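PDB 4G2A: YARHG domain-containing protein from Legionella pneumophila subsp. pneumophila, which is of unknown function but may bind nutrients, combining a DUF4424 region with a YARHG domain. Local coordinates for residues Asp3-Gly8 / Glu76-Ala81; Pro69-Asn74 / Thr85-Ala90; Ala90-Phe95 / Tyr143-Thr148. All blocks are in the same frame, centred on the assembly; numbering follows the deposited sequence.

Contact 1 of 3, residues Asp3-Gly8 / Glu76-Ala81. With SO4 (sulfate ion), chain K.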
loop_
_atom_site.group_PDB
_atom_site.type_symbol
_atom_site.label_atom_id
_atom_site.label_comp_id
_atom_site.label_asym_id
_atom_site.label_seq_id
_atom_site.Cartn_x
_atom_site.Cartn_y
_atom_site.Cartn_z
ATOM N N ASP A 3 -3.741 -16.576 0.934
ATOM C CA ASP A 3 -3.278 -15.748 2.043
ATOM C C ASP A 3 -3.396 -14.256 1.754
ATOM O O ASP A 3 -3.713 -13.473 2.648
ATOM C CB ASP A 3 -1.802 -16.066 2.359
ATOM C CG ASP A 3 -1.503 -17.447 2.915
ATOM O OD1 ASP A 3 -2.476 -18.194 3.229
ATOM O OD2 ASP A 3 -0.287 -17.783 3.059
ATOM N N THR A 4 -3.076 -13.866 0.532
ATOM C CA THR A 4 -3.015 -12.475 0.127
ATOM C C THR A 4 -3.911 -12.169 -1.061
ATOM O O THR A 4 -3.883 -12.896 -2.060
ATOM C CB THR A 4 -1.537 -12.145 -0.237
ATOM O OG1 THR A 4 -0.705 -12.507 0.862
ATOM C CG2 THR A 4 -1.303 -10.664 -0.622
ATOM N N ALA A 5 -4.666 -11.064 -0.968
ATOM C CA ALA A 5 -5.386 -10.542 -2.116
ATOM C C ALA A 5 -4.478 -9.461 -2.701
ATOM O O ALA A 5 -4.285 -8.400 -2.095
ATOM C CB ALA A 5 -6.745 -10.010 -1.719
ATOM N N VAL A 6 -3.812 -9.810 -3.811
ATOM C CA VAL A 6 -2.834 -9.016 -4.553
ATOM C C VAL A 6 -3.557 -7.892 -5.316
ATOM O O VAL A 6 -4.505 -8.148 -6.085
ATOM C CB VAL A 6 -1.992 -9.951 -5.479
ATOM C CG1 VAL A 6 -1.025 -9.163 -6.360
ATOM C CG2 VAL A 6 -1.216 -10.971 -4.652
ATOM N N GLY A 7 -3.102 -6.654 -5.069
ATOM C CA GLY A 7 -3.683 -5.455 -5.659
ATOM C C GLY A 7 -2.854 -4.718 -6.698
ATOM O O GLY A 7 -3.379 -3.850 -7.398
ATOM N N GLY A 8 -1.578 -5.058 -6.812
ATOM C CA GLY A 8 -0.659 -4.394 -7.735
ATOM C C GLY A 8 0.269 -3.455 -6.996
ATOM O O GLY A 8 0.088 -3.203 -5.801
ATOM N N GLU A 76 -6.102 -14.405 -5.434
ATOM C CA GLU A 76 -7.214 -13.538 -5.156
ATOM C C GLU A 76 -6.740 -12.157 -5.529
ATOM O O GLU A 76 -5.570 -11.826 -5.310
ATOM C CB GLU A 76 -7.573 -13.643 -3.677
ATOM C CG GLU A 76 -8.835 -12.901 -3.308
ATOM C CD GLU A 76 -9.200 -12.929 -1.839
ATOM O OE1 GLU A 76 -8.537 -13.656 -1.065
ATOM O OE2 GLU A 76 -10.171 -12.234 -1.466
ATOM N N ILE A 77 -7.596 -11.379 -6.142
ATOM C CA ILE A 77 -7.220 -10.036 -6.551
ATOM C C ILE A 77 -7.927 -9.034 -5.638
ATOM O O ILE A 77 -9.093 -9.245 -5.279
ATOM C CB ILE A 77 -7.532 -9.789 -8.065
ATOM C CG1 ILE A 77 -6.747 -10.738 -9.002
ATOM C CG2 ILE A 77 -7.360 -8.328 -8.494
ATOM C CD1 ILE A 77 -5.169 -10.840 -8.893
ATOM N N ALA A 78 -7.186 -7.973 -5.248
ATOM C CA ALA A 78 -7.660 -6.779 -4.554
ATOM C C ALA A 78 -7.927 -5.718 -5.648
ATOM O O ALA A 78 -7.007 -5.171 -6.264
ATOM C CB ALA A 78 -6.632 -6.298 -3.524
ATOM N N LEU A 79 -9.195 -5.505 -5.939
ATOM C CA LEU A 79 -9.656 -4.604 -6.999
ATOM C C LEU A 79 -10.024 -3.214 -6.524
ATOM O O LEU A 79 -10.757 -3.104 -5.539
ATOM C CB LEU A 79 -10.911 -5.212 -7.628
ATOM C CG LEU A 79 -10.771 -6.097 -8.853
ATOM C CD1 LEU A 79 -12.153 -6.570 -9.282
ATOM C CD2 LEU A 79 -10.153 -5.333 -10.023
ATOM N N PRO A 80 -9.623 -2.140 -7.241
ATOM C CA PRO A 80 -10.090 -0.786 -6.867
ATOM C C PRO A 80 -11.565 -0.620 -7.203
ATOM O O PRO A 80 -12.063 -1.336 -8.082
ATOM C CB PRO A 80 -9.245 0.150 -7.742
ATOM C CG PRO A 80 -8.220 -0.701 -8.372
ATOM C CD PRO A 80 -8.766 -2.085 -8.439
ATOM N N ALA A 81 -12.276 0.307 -6.531
ATOM C CA ALA A 81 -13.687 0.511 -6.880
ATOM C C ALA A 81 -13.794 1.082 -8.315
ATOM O O ALA A 81 -13.010 1.957 -8.707
ATOM C CB ALA A 81 -14.374 1.425 -5.869
HETATM S S SO4 K . -1.126 -16.772 -1.819
HETATM O O1 SO4 K . -2.263 -15.871 -2.035
HETATM O O2 SO4 K . -1.605 -18.077 -1.338
HETATM O O3 SO4 K . -0.420 -16.959 -3.095
HETATM O O4 SO4 K . -0.217 -16.177 -0.830
HETATM O O HOH W 1 -5.830 -4.689 -8.722
#
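V6 and I77 form a parallel beta bridge with their CA atoms 4.9 Å apart, and two backbone bonds beside the pair document it. A78 N donates to V6 O over 2.8 Å, almost straight at the hydrogen (172°) although it arrives above the carbonyl plane. V6 N reaches E76 O at 3.1 Å on a more bent path (141°). The close-packed part is at A78, whose CB lies 3.5 Å from A5 O and 4.1 Å from A5 CB. Beside the G7-A78 pair a water donates to both G7 O and A78 O.

The other end is looser. E76 carries CG opposite its backbone N (chi1 -173°) and continues extended, which lays its carboxylate carbon CD 3.8 Å from A5 CB, a van der Waals touch of the carboxylate on the A5 methyl. Farther out, a sulfate ion, probably from the crystallisation liquor, is held weakly by D3 N and by T4 N, the latter 3.4 Å from its O1.

Strand 4-6 runs between two neighbours: 76-77 pairs with it in parallel, and 136-150 in antiparallel sense through A5 with Y149 and G7 with G146. A5, E76 and A78 rest their side chains on Y149, while V6 meets L91.

Contact 2 of 3, residues Pro69-Asn74 / Thr85-Ala90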
loop_
_atom_site.group_PDB
_atom_site.type_symbol
_atom_site.label_atom_id
_atom_site.label_comp_id
_atom_site.label_asym_id
_atom_site.label_seq_id
_atom_site.Cartn_x
_atom_site.Cartn_y
_atom_site.Cartn_z
ATOM N N PRO A 69 3.000 -6.173 -12.266
ATOM C CA PRO A 69 2.439 -7.528 -12.060
ATOM C C PRO A 69 1.128 -7.681 -12.838
ATOM O O PRO A 69 0.494 -6.695 -13.209
ATOM C CB PRO A 69 2.213 -7.588 -10.537
ATOM C CG PRO A 69 2.034 -6.162 -10.105
ATOM C CD PRO A 69 2.690 -5.275 -11.128
ATOM N N ILE A 70 0.722 -8.914 -13.104
ATOM C CA ILE A 70 -0.526 -9.173 -13.836
ATOM C C ILE A 70 -1.405 -10.146 -13.076
ATOM O O ILE A 70 -0.934 -10.812 -12.141
ATOM C CB ILE A 70 -0.272 -9.703 -15.263
ATOM C CG1 ILE A 70 0.455 -11.070 -15.253
ATOM C CG2 ILE A 70 0.382 -8.664 -16.163
ATOM C CD1 ILE A 70 0.066 -12.006 -16.438
ATOM N N ASN A 71 -2.671 -10.280 -13.513
ATOM C CA ASN A 71 -3.551 -11.298 -12.958
ATOM C C ASN A 71 -3.204 -12.603 -13.674
ATOM O O ASN A 71 -3.457 -12.742 -14.867
ATOM C CB ASN A 71 -5.038 -10.917 -13.102
ATOM C CG ASN A 71 -5.992 -11.875 -12.434
ATOM O OD1 ASN A 71 -5.671 -13.046 -12.135
ATOM N ND2 ASN A 71 -7.216 -11.413 -12.234
ATOM N N ASP A 72 -2.518 -13.511 -12.978
ATOM C CA ASP A 72 -2.097 -14.764 -13.609
ATOM C C ASP A 72 -3.066 -15.927 -13.290
ATOM O O ASP A 72 -2.809 -17.059 -13.689
ATOM C CB ASP A 72 -0.650 -15.118 -13.214
ATOM C CG ASP A 72 -0.394 -15.258 -11.727
ATOM O OD1 ASP A 72 -1.380 -15.381 -10.958
ATOM O OD2 ASP A 72 0.794 -15.224 -11.325
ATOM N N GLY A 73 -4.168 -15.614 -12.612
ATOM C CA GLY A 73 -5.206 -16.557 -12.226
ATOM C C GLY A 73 -4.906 -17.461 -11.050
ATOM O O GLY A 73 -5.693 -18.358 -10.771
ATOM N N ASN A 74 -3.795 -17.229 -10.336
ATOM C CA ASN A 74 -3.361 -18.052 -9.193
ATOM C C ASN A 74 -3.783 -17.492 -7.851
ATOM O O ASN A 74 -3.801 -18.211 -6.842
ATOM C CB ASN A 74 -1.829 -18.174 -9.191
ATOM C CG ASN A 74 -1.307 -19.302 -10.036
ATOM O OD1 ASN A 74 -0.572 -19.084 -10.999
ATOM N ND2 ASN A 74 -1.650 -20.542 -9.674
ATOM N N THR A 85 -11.197 -6.944 -13.524
ATOM C CA THR A 85 -9.961 -7.700 -13.766
ATOM C C THR A 85 -10.309 -9.041 -14.364
ATOM O O THR A 85 -11.473 -9.436 -14.360
ATOM C CB THR A 85 -9.136 -7.865 -12.450
ATOM O OG1 THR A 85 -7.810 -8.298 -12.761
ATOM C CG2 THR A 85 -9.769 -8.836 -11.443
ATOM N N ASN A 86 -9.289 -9.726 -14.883
ATOM C CA ASN A 86 -9.291 -11.091 -15.414
ATOM C C ASN A 86 -7.857 -11.508 -15.720
ATOM O O ASN A 86 -6.958 -10.665 -15.693
ATOM C CB ASN A 86 -10.194 -11.245 -16.632
ATOM C CG ASN A 86 -11.587 -11.720 -16.307
ATOM O OD1 ASN A 86 -12.576 -11.121 -16.733
ATOM N ND2 ASN A 86 -11.699 -12.807 -15.560
ATOM N N VAL A 87 -7.641 -12.805 -15.959
ATOM C CA VAL A 87 -6.336 -13.383 -16.262
ATOM C C VAL A 87 -5.681 -12.621 -17.450
ATOM O O VAL A 87 -6.335 -12.349 -18.460
ATOM C CB VAL A 87 -6.424 -14.919 -16.539
ATOM C CG1 VAL A 87 -5.063 -15.512 -16.906
ATOM C CG2 VAL A 87 -7.024 -15.659 -15.348
ATOM N N GLY A 88 -4.411 -12.276 -17.274
ATOM C CA GLY A 88 -3.611 -11.606 -18.282
ATOM C C GLY A 88 -3.608 -10.100 -18.208
ATOM O O GLY A 88 -2.819 -9.463 -18.904
ATOM N N GLN A 89 -4.496 -9.523 -17.399
ATOM C CA GLN A 89 -4.583 -8.072 -17.240
ATOM C C GLN A 89 -3.633 -7.541 -16.177
ATOM O O GLN A 89 -3.375 -8.213 -15.156
ATOM C CB GLN A 89 -6.005 -7.648 -16.900
ATOM C CG GLN A 89 -6.772 -7.246 -18.135
ATOM C CD GLN A 89 -8.193 -7.576 -17.919
ATOM O OE1 GLN A 89 -8.652 -8.664 -18.269
ATOM N NE2 GLN A 89 -8.892 -6.681 -17.252
ATOM N N ALA A 90 -3.135 -6.309 -16.427
ATOM C CA ALA A 90 -2.234 -5.585 -15.538
ATOM C C ALA A 90 -2.931 -5.252 -14.230
ATOM O O ALA A 90 -4.139 -4.982 -14.218
ATOM C CB ALA A 90 -1.773 -4.305 -16.209
#
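N71 meets the type II turn N86-Q89 with its backbone and T85 with its side chain. N71 N donates to Q89 O at 2.7 Å, and G88 N returns a bond to N71 O at 2.6 Å, nearly straight at the hydrogen. This pair of bonds lies next to a single backbone bridge between I70 and A90.

The N71 side chain has CG anti to the backbone N (chi1 -175°), which brings the amide to T85: ND2 donates to T85 OG1 at 3.2 Å, with an angle of 172° at the hydrogen and the hydroxyl close to the amide plane. The two side chains cross at about a right angle. Nearer the backbone, N71 CB sits 3.2 Å from N86 O, the carbonyl of the turn's first residue. The other end of the amide turns back: OD1 accepts from G73 N at 3.0 Å, in the carbonyl plane, closing an Asx turn. A second Asx turn follows, from D72 OD1 to N74 N.

Apolar branches flank the polar centre. V87 lays CG2 3.7 Å from G73 CA, and CG1 lies near N71 O. I70 holds CG1 in the crowded position between its nitrogen and carbonyl carbon (chi1 63°), and CD1 comes to 4.1 Å from G88 CA; its CB is 3.4 Å from Q89 O.

Outside the pair, I77 packs on both N71 and T85, and R108 NH2 bonds G88 O. With backbone N and O and both amide ends of the buried N71 engaged, the directions of these bonds define which end of the amide is nitrogen and fix its rotation, so a mostly polar network joins two segments without regular secondary structure.

Contact 3 of 3, residues Ala90-Phe95 / Tyr143-Thr148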
loop_
_atom_site.group_PDB
_atom_site.type_symbol
_atom_site.label_atom_id
_atom_site.label_comp_id
_atom_site.label_asym_id
_atom_site.label_seq_id
_atom_site.Cartn_x
_atom_site.Cartn_y
_atom_site.Cartn_z
ATOM N N ALA A 90 -3.135 -6.309 -16.427
ATOM C CA ALA A 90 -2.234 -5.585 -15.538
ATOM C C ALA A 90 -2.931 -5.252 -14.230
ATOM O O ALA A 90 -4.139 -4.982 -14.218
ATOM C CB ALA A 90 -1.773 -4.305 -16.209
ATOM N N LEU A 91 -2.170 -5.245 -13.132
ATOM C CA LEU A 91 -2.727 -4.872 -11.831
ATOM C C LEU A 91 -2.403 -3.379 -11.586
ATOM O O LEU A 91 -2.218 -2.930 -10.457
ATOM C CB LEU A 91 -2.215 -5.812 -10.712
ATOM C CG LEU A 91 -2.616 -7.319 -10.834
ATOM C CD1 LEU A 91 -2.045 -8.115 -9.691
ATOM C CD2 LEU A 91 -4.102 -7.505 -10.843
ATOM N N VAL A 92 -2.389 -2.625 -12.695
ATOM C CA VAL A 92 -2.139 -1.198 -12.874
ATOM C C VAL A 92 -3.298 -0.686 -13.735
ATOM O O VAL A 92 -3.697 -1.341 -14.689
ATOM C CB VAL A 92 -0.717 -0.943 -13.502
ATOM C CG1 VAL A 92 -0.589 0.454 -14.099
ATOM C CG2 VAL A 92 0.375 -1.172 -12.475
ATOM N N TYR A 93 -3.870 0.458 -13.364
ATOM C CA TYR A 93 -5.035 0.987 -14.046
ATOM C C TYR A 93 -4.788 2.380 -14.527
ATOM O O TYR A 93 -4.274 3.208 -13.775
ATOM C CB TYR A 93 -6.257 0.957 -13.089
ATOM C CG TYR A 93 -6.503 -0.421 -12.538
ATOM C CD1 TYR A 93 -7.140 -1.393 -13.303
ATOM C CD2 TYR A 93 -6.008 -0.793 -11.293
ATOM C CE1 TYR A 93 -7.314 -2.690 -12.828
ATOM C CE2 TYR A 93 -6.151 -2.097 -10.821
ATOM C CZ TYR A 93 -6.821 -3.036 -11.587
ATOM O OH TYR A 93 -6.983 -4.319 -11.141
ATOM N N ASP A 94 -5.204 2.648 -15.771
ATOM C CA ASP A 94 -5.176 3.959 -16.434
ATOM C C ASP A 94 -3.784 4.570 -16.369
ATOM O O ASP A 94 -3.608 5.714 -15.943
ATOM C CB ASP A 94 -6.246 4.912 -15.839
ATOM C CG ASP A 94 -7.643 4.305 -15.806
ATOM O OD1 ASP A 94 -8.157 3.926 -16.889
ATOM O OD2 ASP A 94 -8.211 4.179 -14.697
ATOM N N PHE A 95 -2.794 3.775 -16.755
ATOM C CA PHE A 95 -1.409 4.198 -16.828
ATOM C C PHE A 95 -1.264 5.261 -17.891
ATOM O O PHE A 95 -1.647 5.053 -19.046
ATOM C CB PHE A 95 -0.495 3.011 -17.136
ATOM C CG PHE A 95 0.960 3.396 -17.240
ATOM C CD1 PHE A 95 1.741 3.551 -16.095
ATOM C CD2 PHE A 95 1.554 3.604 -18.485
ATOM C CE1 PHE A 95 3.089 3.922 -16.189
ATOM C CE2 PHE A 95 2.908 3.950 -18.580
ATOM C CZ PHE A 95 3.665 4.108 -17.430
ATOM N N TYR A 143 -1.030 6.485 -12.489
ATOM C CA TYR A 143 -1.744 5.218 -12.555
ATOM C C TYR A 143 -2.306 4.882 -11.169
ATOM O O TYR A 143 -1.995 5.556 -10.186
ATOM C CB TYR A 143 -0.836 4.080 -13.088
ATOM C CG TYR A 143 0.436 3.882 -12.291
ATOM C CD1 TYR A 143 1.577 4.638 -12.558
ATOM C CD2 TYR A 143 0.524 2.896 -11.315
ATOM C CE1 TYR A 143 2.752 4.451 -11.835
ATOM C CE2 TYR A 143 1.699 2.685 -10.605
ATOM C CZ TYR A 143 2.806 3.476 -10.857
ATOM O OH TYR A 143 3.960 3.274 -10.156
ATOM N N SER A 144 -3.120 3.824 -11.111
ATOM C CA SER A 144 -3.726 3.309 -9.883
ATOM C C SER A 144 -3.520 1.824 -9.788
ATOM O O SER A 144 -3.251 1.172 -10.786
ATOM C CB SER A 144 -5.224 3.615 -9.856
ATOM O OG SER A 144 -5.418 5.015 -9.788
ATOM N N THR A 145 -3.673 1.287 -8.590
ATOM C CA THR A 145 -3.626 -0.152 -8.299
ATOM C C THR A 145 -4.723 -0.413 -7.288
ATOM O O THR A 145 -5.298 0.544 -6.757
ATOM C CB THR A 145 -2.234 -0.595 -7.753
ATOM O OG1 THR A 145 -2.043 -0.059 -6.445
ATOM C CG2 THR A 145 -1.067 -0.221 -8.661
ATOM N N GLY A 146 -4.965 -1.680 -6.992
ATOM C CA GLY A 146 -5.848 -2.089 -5.911
ATOM C C GLY A 146 -5.056 -2.027 -4.615
ATOM O O GLY A 146 -3.841 -1.754 -4.623
ATOM N N ALA A 147 -5.731 -2.230 -3.479
ATOM C CA ALA A 147 -5.017 -2.159 -2.218
ATOM C C ALA A 147 -4.847 -3.556 -1.643
ATOM O O ALA A 147 -5.796 -4.150 -1.120
ATOM C CB ALA A 147 -5.725 -1.231 -1.249
ATOM N N THR A 148 -3.622 -4.089 -1.796
ATOM C CA THR A 148 -3.178 -5.391 -1.318
ATOM C C THR A 148 -3.532 -5.545 0.172
ATOM O O THR A 148 -3.358 -4.625 0.976
ATOM C CB THR A 148 -1.653 -5.561 -1.613
ATOM O OG1 THR A 148 -1.509 -5.582 -3.016
ATOM C CG2 THR A 148 -1.065 -6.868 -1.100
HETATM O O HOH W 2 -6.369 5.640 -12.139
#
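An antiparallel beta pairing joins the corner of the chain at Y93-F95 to strand 136-150, centred on the hydrogen-bonded pair of Y93 and S144. The directions of the touching parts, 160° apart, support the antiparallel assignment. Both expected bonds are present: Y93 N donates to S144 O at 2.7 Å, tilted from the carbonyl plane, and S144 N donates to Y93 O at 3.0 Å, in the plane of the Y93 carbonyl. V92 CA adds a CH...O contact to S144 O. The chain turns a corner at D94, and strand 95-99 beyond it again runs antiparallel to 136-150.

Side chains extend the contact in both directions. The Y93 ring runs along the strand, its CD2 3.4 Å from S144 O, with T145 CA at the ring edge and G146 N near CE2. T145 CG2 lies 3.4 Å from L91 O, while the T145 hydroxyl donates to G146 O.

Y143 places CG between its backbone N and carbonyl carbon (chi1 56°), and the ring then lies alongside F95, both side chains pointing the same way. F95 CD1 is 3.7 Å from Y143 CD1, the latter near the plane of the F95 ring, and the ring planes are 42° apart. V92 CG1 approaches Y143 CB at 3.8 Å. On the polar side, a water 2.6 Å from S144 OG donates weakly to D94 OD2.

The surroundings are largely aromatic: F95 stacks on F66 of strand 60-68, Y143 stacks on Y46 of strand 43-54, and V92 packs on F66 and F68. Strand 43-54 also bonds 136-150 through W44 with T145 and Y46 with Y143, while L79 and P80, from the segment following strand 76-77, lie against Y93.

In the fold
From the N terminus, strand 4-6 waits until residues 76-81 to close contact 1, a long loop of 67 residues that includes 38 of strand. Contact 2 opens inside that span at 69-74 and closes beyond it at 85-90, so the two cross, and they touch where I77 packs on N71 and T85, and L79 on T85. A90 then passes straight into contact 3, which returns at 143-148, 47 residues on. P69 O probably accepts from L91 N, coupling contacts 2 and 3. Contacts 1 and 3 meet where strand 4-6 lies beside 136-150, through probable bonds of G7 to G146 and T148. Contact 1 thus joins 76-81 to the N-terminal strand, contact 2 joins 69-74 to 85-90, and contact 3 carries 90-95 to 136-150.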